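Aminotransferase TlmJ (Streptoalloteichus hindustanus, PDB 5UID) probably acts as a pyridoxal 5'-phosphate-dependent aminotransferase of the DegT/DnrJ/EryC1 family in the making of a natural product. Local coordinates at residues G152-A164 with C172-D184. Sequence-based numbering, arbitrary orientation.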
ATOM      1  N   GLY A 152      17.971 -25.790  -8.477  1.00 45.66           N
ATOM      2  CA  GLY A 152      17.719 -24.689  -9.385  1.00 42.92           C
ATOM      3  C   GLY A 152      16.416 -23.963  -9.147  1.00 46.24           C
ATOM      4  O   GLY A 152      15.882 -23.347 -10.072  1.00 47.84           O
ATOM      5  N   VAL A 153      15.894 -24.011  -7.931  1.00 44.07           N
ATOM      6  CA  VAL A 153      14.605 -23.413  -7.593  1.00 37.96           C
ATOM      7  C   VAL A 153      14.859 -22.103  -6.850  1.00 38.87           C
ATOM      8  O   VAL A 153      15.616 -22.104  -5.870  1.00 40.53           O
ATOM      9  CB  VAL A 153      13.751 -24.366  -6.739  1.00 32.42           C
ATOM     10  CG1 VAL A 153      12.506 -23.661  -6.235  1.00 30.40           C
ATOM     11  CG2 VAL A 153      13.380 -25.606  -7.550  1.00 36.61           C
ATOM     12  N   PRO A 154      14.272 -20.990  -7.282  1.00 34.97           N
ATOM     13  CA  PRO A 154      14.449 -19.733  -6.545  1.00 31.81           C
ATOM     14  C   PRO A 154      13.856 -19.823  -5.146  1.00 34.99           C
ATOM     15  O   PRO A 154      12.782 -20.393  -4.939  1.00 32.57           O
ATOM     16  CB  PRO A 154      13.706 -18.706  -7.409  1.00 28.55           C
ATOM     17  CG  PRO A 154      13.641 -19.323  -8.769  1.00 36.84           C
ATOM     18  CD  PRO A 154      13.524 -20.797  -8.535  1.00 38.04           C
ATOM     19  N   LEU A 155      14.570 -19.252  -4.181  1.00 35.65           N
ATOM     20  CA  LEU A 155      14.155 -19.252  -2.784  1.00 33.79           C
ATOM     21  C   LEU A 155      13.784 -17.835  -2.371  1.00 38.82           C
ATOM     22  O   LEU A 155      14.595 -16.911  -2.507  1.00 36.17           O
ATOM     23  CB  LEU A 155      15.263 -19.797  -1.884  1.00 33.19           C
ATOM     24  CG  LEU A 155      14.970 -19.719  -0.387  1.00 30.80           C
ATOM     25  CD1 LEU A 155      13.755 -20.561  -0.039  1.00 25.50           C
ATOM     26  CD2 LEU A 155      16.184 -20.154   0.421  1.00 35.67           C
ATOM     27  N   VAL A 156      12.566 -17.668  -1.863  1.00 32.54           N
ATOM     28  CA  VAL A 156      12.077 -16.391  -1.361  1.00 26.00           C
ATOM     29  C   VAL A 156      11.982 -16.484   0.155  1.00 27.68           C
ATOM     30  O   VAL A 156      11.377 -17.420   0.690  1.00 24.26           O
ATOM     31  CB  VAL A 156      10.716 -16.022  -1.977  1.00 29.76           C
ATOM     32  CG1 VAL A 156      10.233 -14.685  -1.434  1.00 25.62           C
ATOM     33  CG2 VAL A 156      10.816 -15.978  -3.496  1.00 28.52           C
ATOM     34  N   GLU A 157      12.579 -15.518   0.844  1.00 26.16           N
ATOM     35  CA  GLU A 157      12.589 -15.483   2.301  1.00 30.91           C
ATOM     36  C   GLU A 157      11.603 -14.427   2.786  1.00 31.01           C
ATOM     37  O   GLU A 157      11.841 -13.225   2.626  1.00 26.46           O
ATOM     38  CB  GLU A 157      13.988 -15.187   2.831  1.00 26.16           C
ATOM     39  CG  GLU A 157      14.925 -16.377   2.845  1.00 30.14           C
ATOM     40  CD  GLU A 157      16.285 -16.005   3.391  1.00 31.68           C
ATOM     41  OE1 GLU A 157      17.205 -15.759   2.582  1.00 30.32           O
ATOM     42  OE2 GLU A 157      16.421 -15.926   4.631  1.00 29.95           O
ATOM     43  N   ASP A 158      10.500 -14.875   3.379  1.00 27.64           N
ATOM     44  CA  ASP A 158       9.621 -13.976   4.122  1.00 32.91           C
ATOM     45  C   ASP A 158      10.299 -13.732   5.465  1.00 27.09           C
ATOM     46  O   ASP A 158      10.151 -14.502   6.414  1.00 27.91           O
ATOM     47  CB  ASP A 158       8.224 -14.572   4.276  1.00 26.76           C
ATOM     48  CG  ASP A 158       7.245 -13.613   4.945  1.00 28.73           C
ATOM     49  OD1 ASP A 158       7.682 -12.559   5.453  1.00 27.35           O
ATOM     50  OD2 ASP A 158       6.029 -13.915   4.960  1.00 25.51           O
ATOM     51  N   SER A 159      11.064 -12.644   5.539  1.00 20.61           N
ATOM     52  CA  SER A 159      11.856 -12.310   6.715  1.00 23.09           C
ATOM     53  C   SER A 159      11.128 -11.377   7.681  1.00 25.87           C
ATOM     54  O   SER A 159      11.784 -10.678   8.463  1.00 29.71           O
ATOM     55  CB  SER A 159      13.184 -11.685   6.282  1.00 25.21           C
ATOM     56  OG  SER A 159      13.789 -12.464   5.266  1.00 30.78           O
ATOM     57  N   ALA A 160       9.794 -11.359   7.656  1.00 25.36           N
ATOM     58  CA  ALA A 160       9.058 -10.437   8.517  1.00 26.86           C
ATOM     59  C   ALA A 160       9.262 -10.749   9.996  1.00 29.92           C
ATOM     60  O   ALA A 160       9.155  -9.850  10.837  1.00 32.08           O
ATOM     61  CB  ALA A 160       7.571 -10.463   8.165  1.00 23.46           C
ATOM     62  N   CYS A 161       9.559 -12.006  10.334  1.00 23.40           N
ATOM     63  CA  CYS A 161       9.834 -12.377  11.717  1.00 23.93           C
ATOM     64  C   CYS A 161      11.279 -12.128  12.131  1.00 28.13           C
ATOM     65  O   CYS A 161      11.581 -12.201  13.328  1.00 24.33           O
ATOM     66  CB  CYS A 161       9.521 -13.859  11.953  1.00 26.97           C
ATOM     67  SG  CYS A 161       7.872 -14.413  11.490  1.00 30.22           S
ATOM     68  N   ALA A 162      12.175 -11.841  11.188  1.00 27.47           N
ATOM     69  CA  ALA A 162      13.613 -11.913  11.437  1.00 30.69           C
ATOM     70  C   ALA A 162      14.318 -10.677  10.875  1.00 31.90           C
ATOM     71  O   ALA A 162      15.239 -10.772  10.065  1.00 29.60           O
ATOM     72  CB  ALA A 162      14.181 -13.193  10.830  1.00 20.26           C
ATOM     73  N   VAL A 163      13.894  -9.496  11.333  1.00 28.60           N
ATOM     74  CA  VAL A 163      14.483  -8.262  10.829  1.00 24.82           C
ATOM     75  C   VAL A 163      15.924  -8.085  11.297  1.00 27.18           C
ATOM     76  O   VAL A 163      16.688  -7.342  10.669  1.00 32.23           O
ATOM     77  CB  VAL A 163      13.615  -7.053  11.236  1.00 25.88           C
ATOM     78  CG1 VAL A 163      13.820  -6.712  12.710  1.00 21.26           C
ATOM     79  CG2 VAL A 163      13.909  -5.851  10.345  1.00 21.85           C
ATOM     80  N   ALA A 164      16.324  -8.756  12.384  1.00 26.23           N
ATOM     81  CA  ALA A 164      17.687  -8.659  12.896  1.00 26.77           C
ATOM     82  C   ALA A 164      18.345 -10.021  13.091  1.00 31.64           C
ATOM     83  O   ALA A 164      19.424 -10.093  13.689  1.00 29.77           O
ATOM     84  CB  ALA A 164      17.713  -7.884  14.221  1.00 23.81           C
ATOM     85  N   CYS A 172      19.303 -12.914   7.809  1.00 31.28           N
ATOM     86  CA  CYS A 172      18.172 -13.608   7.211  1.00 34.43           C
ATOM     87  C   CYS A 172      17.526 -12.724   6.154  1.00 26.80           C
ATOM     88  O   CYS A 172      17.411 -11.508   6.325  1.00 29.59           O
ATOM     89  CB  CYS A 172      17.149 -13.992   8.282  1.00 34.49           C
ATOM     90  SG  CYS A 172      17.739 -15.232   9.467  1.00 36.46           S
ATOM     91  N   GLY A 173      17.115 -13.340   5.050  1.00 28.08           N
ATOM     92  CA  GLY A 173      16.641 -12.607   3.896  1.00 31.46           C
ATOM     93  C   GLY A 173      17.690 -12.347   2.838  1.00 29.06           C
ATOM     94  O   GLY A 173      17.361 -11.780   1.788  1.00 31.05           O
ATOM     95  N   THR A 174      18.942 -12.737   3.081  1.00 23.25           N
ATOM     96  CA  THR A 174      20.017 -12.574   2.117  1.00 23.96           C
ATOM     97  C   THR A 174      20.634 -13.897   1.686  1.00 29.41           C
ATOM     98  O   THR A 174      21.617 -13.890   0.935  1.00 31.97           O
ATOM     99  CB  THR A 174      21.117 -11.669   2.692  1.00 32.10           C
ATOM    100  OG1 THR A 174      21.715 -12.306   3.828  1.00 29.06           O
ATOM    101  CG2 THR A 174      20.539 -10.322   3.114  1.00 28.21           C
ATOM    102  N   LEU A 175      20.100 -15.029   2.143  1.00 27.11           N
ATOM    103  CA  LEU A 175      20.649 -16.327   1.768  1.00 30.57           C
ATOM    104  C   LEU A 175      19.974 -16.912   0.537  1.00 29.73           C
ATOM    105  O   LEU A 175      20.603 -17.677  -0.201  1.00 32.09           O
ATOM    106  CB  LEU A 175      20.531 -17.313   2.934  1.00 34.14           C
ATOM    107  CG  LEU A 175      21.617 -17.280   4.013  1.00 42.80           C
ATOM    108  CD1 LEU A 175      21.557 -16.002   4.838  1.00 43.00           C
ATOM    109  CD2 LEU A 175      21.501 -18.505   4.907  1.00 49.38           C
ATOM    110  N   GLY A 176      18.711 -16.579   0.303  1.00 35.61           N
ATOM    111  CA  GLY A 176      17.999 -17.012  -0.878  1.00 33.79           C
ATOM    112  C   GLY A 176      18.160 -16.030  -2.018  1.00 33.10           C
ATOM    113  O   GLY A 176      19.090 -15.222  -2.055  1.00 34.04           O
ATOM    114  N   ASP A 177      17.224 -16.099  -2.960  1.00 34.45           N
ATOM    115  CA  ASP A 177      17.242 -15.209  -4.113  1.00 30.69           C
ATOM    116  C   ASP A 177      16.522 -13.894  -3.839  1.00 32.70           C
ATOM    117  O   ASP A 177      16.949 -12.842  -4.328  1.00 31.16           O
ATOM    118  CB  ASP A 177      16.622 -15.913  -5.320  1.00 34.28           C
ATOM    119  CG  ASP A 177      17.425 -17.121  -5.760  1.00 38.53           C
ATOM    120  OD1 ASP A 177      18.473 -16.938  -6.413  1.00 43.12           O
ATOM    121  OD2 ASP A 177      17.021 -18.255  -5.430  1.00 43.26           O
ATOM    122  N   VAL A 178      15.437 -13.930  -3.067  1.00 27.28           N
ATOM    123  CA  VAL A 178      14.664 -12.740  -2.735  1.00 28.35           C
ATOM    124  C   VAL A 178      14.369 -12.748  -1.242  1.00 29.80           C
ATOM    125  O   VAL A 178      14.062 -13.797  -0.663  1.00 31.17           O
ATOM    126  CB  VAL A 178      13.352 -12.660  -3.545  1.00 26.36           C
ATOM    127  CG1 VAL A 178      12.602 -11.371  -3.224  1.00 23.72           C
ATOM    128  CG2 VAL A 178      13.627 -12.765  -5.046  1.00 24.27           C
ATOM    129  N   GLY A 179      14.472 -11.582  -0.620  1.00 22.27           N
ATOM    130  CA  GLY A 179      14.056 -11.397   0.763  1.00 23.72           C
ATOM    131  C   GLY A 179      13.012 -10.301   0.856  1.00 25.41           C
ATOM    132  O   GLY A 179      13.083  -9.306   0.133  1.00 25.22           O
ATOM    133  N   VAL A 180      12.033 -10.498   1.739  1.00 27.57           N
ATOM    134  CA  VAL A 180      10.966  -9.531   1.966  1.00 28.44           C
ATOM    135  C   VAL A 180      10.839  -9.287   3.464  1.00 30.03           C
ATOM    136  O   VAL A 180      10.894 -10.228   4.263  1.00 35.72           O
ATOM    137  CB  VAL A 180       9.617 -10.008   1.382  1.00 29.02           C
ATOM    138  CG1 VAL A 180       8.687  -8.825   1.170  1.00 20.24           C
ATOM    139  CG2 VAL A 180       9.821 -10.781   0.081  1.00 30.85           C
ATOM    140  N   TRP A 181      10.668  -8.023   3.842  1.00 22.91           N
ATOM    141  CA  TRP A 181      10.507  -7.626   5.233  1.00 21.67           C
ATOM    142  C   TRP A 181       9.209  -6.853   5.409  1.00 25.72           C
ATOM    143  O   TRP A 181       8.682  -6.259   4.464  1.00 22.62           O
ATOM    144  CB  TRP A 181      11.681  -6.761   5.712  1.00 20.63           C
ATOM    145  CG  TRP A 181      12.964  -7.510   5.872  1.00 24.72           C
ATOM    146  CD1 TRP A 181      13.512  -7.956   7.037  1.00 27.19           C
ATOM    147  CD2 TRP A 181      13.864  -7.899   4.830  1.00 21.61           C
ATOM    148  NE1 TRP A 181      14.698  -8.601   6.786  1.00 24.01           N
ATOM    149  CE2 TRP A 181      14.937  -8.580   5.437  1.00 29.55           C
ATOM    150  CE3 TRP A 181      13.864  -7.740   3.441  1.00 24.63           C
ATOM    151  CZ2 TRP A 181      15.999  -9.102   4.705  1.00 32.41           C
ATOM    152  CZ3 TRP A 181      14.918  -8.257   2.718  1.00 31.01           C
ATOM    153  CH2 TRP A 181      15.971  -8.931   3.350  1.00 33.01           C
ATOM    154  N   SER A 182       8.703  -6.856   6.640  1.00 26.39           N
ATOM    155  CA  SER A 182       7.508  -6.108   7.006  1.00 23.23           C
ATOM    156  C   SER A 182       7.841  -5.087   8.082  1.00 23.94           C
ATOM    157  O   SER A 182       8.569  -5.385   9.033  1.00 22.70           O
ATOM    158  CB  SER A 182       6.395  -7.018   7.521  1.00 27.08           C
ATOM    159  OG  SER A 182       5.327  -6.236   8.041  1.00 27.02           O
ATOM    160  N   PHE A 183       7.290  -3.885   7.930  1.00 22.03           N
ATOM    161  CA  PHE A 183       7.400  -2.838   8.935  1.00 22.92           C
ATOM    162  C   PHE A 183       6.020  -2.413   9.428  1.00 25.84           C
ATOM    163  O   PHE A 183       5.817  -1.258   9.812  1.00 27.97           O
ATOM    164  CB  PHE A 183       8.176  -1.641   8.384  1.00 26.06           C
ATOM    165  CG  PHE A 183       9.505  -2.004   7.766  1.00 24.87           C
ATOM    166  CD1 PHE A 183      10.377  -2.869   8.412  1.00 26.84           C
ATOM    167  CD2 PHE A 183       9.875  -1.485   6.535  1.00 23.90           C
ATOM    168  CE1 PHE A 183      11.600  -3.205   7.843  1.00 29.24           C
ATOM    169  CE2 PHE A 183      11.096  -1.815   5.960  1.00 27.42           C
ATOM    170  CZ  PHE A 183      11.960  -2.677   6.616  1.00 26.03           C
ATOM    171  N   ASP A 184       5.059  -3.338   9.423  1.00 20.02           N
ATOM    172  CA  ASP A 184       3.703  -2.987   9.818  1.00 24.63           C
ATOM    173  C   ASP A 184       3.622  -2.836  11.337  1.00 26.28           C
ATOM    174  O   ASP A 184       4.596  -3.045  12.065  1.00 20.73           O
ATOM    175  CB  ASP A 184       2.694  -4.000   9.258  1.00 31.64           C
ATOM    176  CG  ASP A 184       2.677  -5.347   9.995  1.00 34.04           C
ATOM    177  OD1 ASP A 184       3.224  -5.491  11.107  1.00 32.71           O
ATOM    178  OD2 ASP A 184       2.075  -6.292   9.441  1.00 33.23           O
TER
HETATM  179  O   HOH W   1      17.695 -20.993  -5.229  1.00 35.91           O
HETATM  180  O   HOH W   2      10.156  -7.407   9.810  1.00 34.77           O
HETATM  181  O   HOH W   3      16.898  -9.999   8.257  1.00 27.85           O
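Ser159 lays its CB over one face of the Trp181 indole, 3.7 Å from the centroid of the five-membered ring, a CH-pi contact displaced toward the rim. Val163 CA lies in the plane at the ring's edge, while Val163 CG2 comes to Trp181 CD1 (3.9 Å) from out of the plane, on the side opposite Ser159 CB. Also in plane, a water accepts from Trp181 NE1 and lies close to the carbonyl oxygens of Ala162 and Cys172. Phe44 packs edge-to-face with both Trp181 and Phe183, whose own edge receives Val163 CG2.

The Glu157 carboxylate, the second flat group, gathers backbone N-H groups from loop 173-176. Gly176 N reaches Glu157 OE1 on its anti side at 2.9 Å; Leu175 N adds a weak bond. Gly173 N comes to OE2 from above the carboxylate plane, 57° out of it, and His133 also bonds that oxygen. With CG anti to the carbonyl carbon (chi1 -79°) and the chain extended beyond it, the acid spans the distance to this loop. Asp177 answers in reverse: the anti lone pair of OD2 takes Leu155 N at 2.9 Å, while Leu155 O accepts both Asp177 N and Val178 N.

Strands 155-158 and 178-182 pair in parallel through Glu157 N to Val178 O, Val180 N to Glu157 O and Ser159 N to Val180 O, within the central mixed seven-stranded sheet of fold-type I PLP enzymes. Val156 packs on Met69 of helix 61-72; Val178 touches Phe199 of the neighbouring antiparallel strand. At the strands' C-terminal ends lies the PLP site: Ser182 OG bonds phosphate oxygen OP2 of modified Lys187, and Asp158 OD2 lies close to its pyridine nitrogen, an undecided pair consistent with this fold type's aspartate.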